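Local structure of periplasmic beta-glucosidase (Pseudomonas aeruginosa, 6R5N) at residues Phe75-Val80 / Met121-Met126. The protein probably hydrolyses terminal, non-reducing beta-D-glucosyl residues, releasing beta-D-glucose, as a periplasmic member of glycosyl hydrolase family 3. Residues are numbered along the deposited sequence; the frame is centred on the assembly and turned at random.
Sequences FHAYDV and MSFSPM. With NOJ (1-deoxynojirimycin), chain D.
Ala77 and Met121 pair across two adjacent parallel strands, 75-78 and 121-122, their side chains on the same face of the barrel sheet in the TIM-barrel-type N-terminal domain of this family 3 glycosidase. Helix lies between them along the chain, as in a beta-alpha-beta crossover. Backbone bonding tightens along the pair: Met121 N to His76 O is weak, Tyr78 N reaches Met121 O at 3.2 Å, and Phe123 N meets Tyr78 O at 2.9 Å with an N-H...O angle of 159°.

The dense packing lies on the face carrying Ala77 and Met121. Met121 starts extended, CG anti to the backbone N, then bends at chi3 (-68°), which brings its methyl against the Phe75 ring, CE 4.1 Å from the centroid in an off-centre CH-pi contact, while SD approaches obliquely as a Met-aromatic partner. Ala77 CB touches both Met121 CB and the ring of Phe123, 3.5 Å from Phe123 CZ. Tyr78, on the other face, is partly exposed and meets the partner strand mainly through its backbone; its side chain lies against Asn51 and Val53, beside a bound triethylene glycol.

Past the strand ends the segments frame the sugar site. Asp79 grips 1-deoxynojirimycin through both carboxylate oxygens: OD1 accepts from ligand O4 at 2.6 Å and OD2 from O6. OD1 also lies in the plane of the Phe123 ring, at its edge, and forms a salt bridge with Lys176, which ties carboxylate, Phe123 O and ligand together. Phe123 centres an inverse gamma turn, closed by a weak Ser124 N to Ser122 O bond. On the side of the sheet that carries Tyr78, Ser122 OG donates to Val80 O at 2.8 Å, from above the carbonyl plane, with a C=O...OG angle of 107°.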
ATOM      1  N   PHE A  75     -40.312   2.420  -4.010  1.00 17.41           N
ATOM      2  CA  PHE A  75     -39.410   2.247  -5.171  1.00 17.39           C
ATOM      3  C   PHE A  75     -38.682   0.910  -4.978  1.00 16.07           C
ATOM      4  O   PHE A  75     -38.547   0.452  -3.845  1.00 16.05           O
ATOM      5  CB  PHE A  75     -38.552   3.497  -5.414  1.00 19.06           C
ATOM      6  CG  PHE A  75     -37.379   3.704  -4.495  1.00 20.32           C
ATOM      7  CD1 PHE A  75     -36.272   2.876  -4.565  1.00 21.01           C
ATOM      8  CD2 PHE A  75     -37.361   4.763  -3.589  1.00 21.12           C
ATOM      9  CE1 PHE A  75     -35.173   3.101  -3.744  1.00 21.04           C
ATOM     10  CE2 PHE A  75     -36.275   4.961  -2.750  1.00 20.75           C
ATOM     11  CZ  PHE A  75     -35.184   4.129  -2.833  1.00 21.18           C
ATOM     12  N   HIS A  76     -38.298   0.283  -6.080  1.00 15.24           N
ATOM     13  CA  HIS A  76     -37.610  -1.028  -6.121  1.00 15.49           C
ATOM     14  C   HIS A  76     -36.233  -0.858  -6.759  1.00 15.19           C
ATOM     15  O   HIS A  76     -36.146  -0.274  -7.859  1.00 16.17           O
ATOM     16  CB  HIS A  76     -38.460  -2.049  -6.854  1.00 14.79           C
ATOM     17  CG  HIS A  76     -39.639  -2.476  -6.052  1.00 14.99           C
ATOM     18  ND1 HIS A  76     -40.774  -1.691  -5.937  1.00 15.71           N
ATOM     19  CD2 HIS A  76     -39.865  -3.597  -5.341  1.00 15.36           C
ATOM     20  CE1 HIS A  76     -41.648  -2.312  -5.170  1.00 15.89           C
ATOM     21  NE2 HIS A  76     -41.110  -3.489  -4.797  1.00 15.10           N
ATOM     22  N   ALA A  77     -35.199  -1.353  -6.094  1.00 14.55           N
ATOM     23  CA  ALA A  77     -33.812  -1.164  -6.549  1.00 14.48           C
ATOM     24  C   ALA A  77     -33.138  -2.524  -6.675  1.00 13.67           C
ATOM     25  O   ALA A  77     -33.661  -3.499  -6.144  1.00 14.46           O
ATOM     26  CB  ALA A  77     -33.095  -0.246  -5.592  1.00 15.06           C
ATOM     27  N   TYR A  78     -32.035  -2.554  -7.398  1.00 13.85           N
ATOM     28  CA  TYR A  78     -31.234  -3.762  -7.678  1.00 15.07           C
ATOM     29  C   TYR A  78     -29.833  -3.337  -8.090  1.00 17.00           C
ATOM     30  O   TYR A  78     -29.622  -2.180  -8.441  1.00 17.05           O
ATOM     31  CB  TYR A  78     -31.900  -4.554  -8.801  1.00 15.50           C
ATOM     32  CG  TYR A  78     -31.465  -5.989  -8.948  1.00 15.91           C
ATOM     33  CD1 TYR A  78     -31.143  -6.778  -7.849  1.00 16.24           C
ATOM     34  CD2 TYR A  78     -31.447  -6.586 -10.200  1.00 16.18           C
ATOM     35  CE1 TYR A  78     -30.805  -8.118  -7.994  1.00 17.23           C
ATOM     36  CE2 TYR A  78     -31.119  -7.927 -10.363  1.00 16.36           C
ATOM     37  CZ  TYR A  78     -30.774  -8.687  -9.263  1.00 17.90           C
ATOM     38  OH  TYR A  78     -30.430  -9.999  -9.446  1.00 17.40           O
ATOM     39  N   ASP A  79     -28.911  -4.282  -8.039  1.00 17.79           N
ATOM     40  CA  ASP A  79     -27.515  -4.121  -8.487  1.00 19.25           C
ATOM     41  C   ASP A  79     -27.459  -4.463  -9.979  1.00 20.25           C
ATOM     42  O   ASP A  79     -27.040  -5.588 -10.328  1.00 19.67           O
ATOM     43  CB  ASP A  79     -26.610  -4.983  -7.614  1.00 21.04           C
ATOM     44  CG  ASP A  79     -26.580  -4.499  -6.176  1.00 23.11           C
ATOM     45  OD1 ASP A  79     -25.934  -3.461  -5.954  1.00 23.17           O
ATOM     46  OD2 ASP A  79     -27.238  -5.146  -5.297  1.00 25.32           O
ATOM     47  N   VAL A  80     -27.916  -3.533 -10.816  1.00 18.94           N
ATOM     48  CA  VAL A  80     -27.786  -3.648 -12.289  1.00 20.50           C
ATOM     49  C   VAL A  80     -26.456  -2.986 -12.631  1.00 20.03           C
ATOM     50  O   VAL A  80     -26.433  -1.765 -12.838  1.00 23.63           O
ATOM     51  CB  VAL A  80     -28.995  -3.032 -13.012  1.00 20.66           C
ATOM     52  CG1 VAL A  80     -28.895  -3.270 -14.496  1.00 22.48           C
ATOM     53  CG2 VAL A  80     -30.312  -3.593 -12.475  1.00 21.04           C
ATOM     54  N   MET A 121     -34.623   1.773  -9.878  1.00 17.13           N
ATOM     55  CA  MET A 121     -33.287   2.257  -9.428  1.00 16.64           C
ATOM     56  C   MET A 121     -32.245   1.153  -9.537  1.00 15.69           C
ATOM     57  O   MET A 121     -32.561  -0.024  -9.249  1.00 17.11           O
ATOM     58  CB  MET A 121     -33.340   2.745  -7.985  1.00 17.15           C
ATOM     59  CG  MET A 121     -31.976   3.158  -7.415  1.00 17.56           C
ATOM     60  SD  MET A 121     -32.097   3.639  -5.656  1.00 18.12           S
ATOM     61  CE  MET A 121     -33.046   5.150  -5.804  1.00 18.94           C
ATOM     62  N   SER A 122     -31.039   1.518  -9.953  1.00 14.35           N
ATOM     63  CA  SER A 122     -29.859   0.634  -9.831  1.00 16.06           C
ATOM     64  C   SER A 122     -28.885   1.264  -8.847  1.00 15.56           C
ATOM     65  O   SER A 122     -28.694   2.507  -8.881  1.00 15.43           O
ATOM     66  CB  SER A 122     -29.164   0.350 -11.125  1.00 16.94           C
ATOM     67  OG  SER A 122     -28.105  -0.578 -10.903  1.00 17.24           O
ATOM     68  N   PHE A 123     -28.308   0.408  -8.016  1.00 15.30           N
ATOM     69  CA  PHE A 123     -27.094   0.679  -7.214  1.00 15.17           C
ATOM     70  C   PHE A 123     -25.892   0.635  -8.157  1.00 15.39           C
ATOM     71  O   PHE A 123     -25.060  -0.287  -8.095  1.00 15.62           O
ATOM     72  CB  PHE A 123     -27.012  -0.312  -6.061  1.00 15.23           C
ATOM     73  CG  PHE A 123     -28.201  -0.277  -5.134  1.00 15.86           C
ATOM     74  CD1 PHE A 123     -28.834   0.914  -4.813  1.00 16.12           C
ATOM     75  CD2 PHE A 123     -28.663  -1.441  -4.563  1.00 16.84           C
ATOM     76  CE1 PHE A 123     -29.889   0.949  -3.919  1.00 16.51           C
ATOM     77  CE2 PHE A 123     -29.726  -1.407  -3.672  1.00 18.48           C
ATOM     78  CZ  PHE A 123     -30.343  -0.216  -3.353  1.00 16.99           C
ATOM     79  N   SER A 124     -25.833   1.653  -8.992  1.00 15.57           N
ATOM     80  CA  SER A 124     -24.852   1.812 -10.097  0.53 16.28           C
ATOM     81  C   SER A 124     -24.924   3.251 -10.609  1.00 16.23           C
ATOM     82  O   SER A 124     -25.937   3.935 -10.405  1.00 15.94           O
ATOM     83  CB  SER A 124     -25.139   0.778 -11.178  0.53 16.77           C
ATOM     84  OG  SER A 124     -24.247   0.867 -12.283  0.53 17.93           O
ATOM     85  N   PRO A 125     -23.873   3.795 -11.265  1.00 15.09           N
ATOM     86  CA  PRO A 125     -22.589   3.118 -11.468  1.00 15.42           C
ATOM     87  C   PRO A 125     -21.698   3.063 -10.218  1.00 15.82           C
ATOM     88  O   PRO A 125     -21.794   3.901  -9.326  1.00 15.92           O
ATOM     89  CB  PRO A 125     -21.925   3.990 -12.529  1.00 15.37           C
ATOM     90  CG  PRO A 125     -22.412   5.391 -12.161  1.00 15.68           C
ATOM     91  CD  PRO A 125     -23.854   5.174 -11.773  1.00 15.46           C
ATOM     92  N   MET A 126     -20.879   2.021 -10.150  1.00 16.14           N
ATOM     93  CA  MET A 126     -19.731   1.940  -9.227  1.00 14.96           C
ATOM     94  C   MET A 126     -18.586   2.708  -9.890  1.00 14.87           C
ATOM     95  O   MET A 126     -18.201   2.360 -11.014  1.00 15.95           O
ATOM     96  CB  MET A 126     -19.368   0.475  -8.962  1.00 15.68           C
ATOM     97  CG  MET A 126     -18.316   0.294  -7.880  1.00 16.93           C
ATOM     98  SD  MET A 126     -16.650   0.506  -8.563  1.00 17.40           S
ATOM     99  CE  MET A 126     -15.684  -0.489  -7.426  1.00 18.47           C
TER
HETATM  100  C1  NOJ D 802     -23.221  -4.449  -0.732  1.00 27.89           C
HETATM  101  C2  NOJ D 802     -22.376  -3.679  -1.743  1.00 27.71           C
HETATM  102  O2  NOJ D 802     -21.309  -3.121  -1.029  1.00 25.62           O
HETATM  103  C3  NOJ D 802     -23.126  -2.734  -2.696  1.00 26.22           C
HETATM  104  O3  NOJ D 802     -22.315  -2.577  -3.854  1.00 22.70           O
HETATM  105  C4  NOJ D 802     -24.580  -3.222  -2.978  1.00 28.33           C
HETATM  106  O4  NOJ D 802     -25.231  -2.239  -3.759  1.00 27.87           O
HETATM  107  C5  NOJ D 802     -25.379  -3.504  -1.685  1.00 28.43           C
HETATM  108  N5  NOJ D 802     -24.665  -4.380  -0.742  1.00 27.70           N
HETATM  109  C6  NOJ D 802     -26.755  -4.173  -1.920  1.00 29.34           C
HETATM  110  O6  NOJ D 802     -26.741  -5.274  -2.822  1.00 29.20           O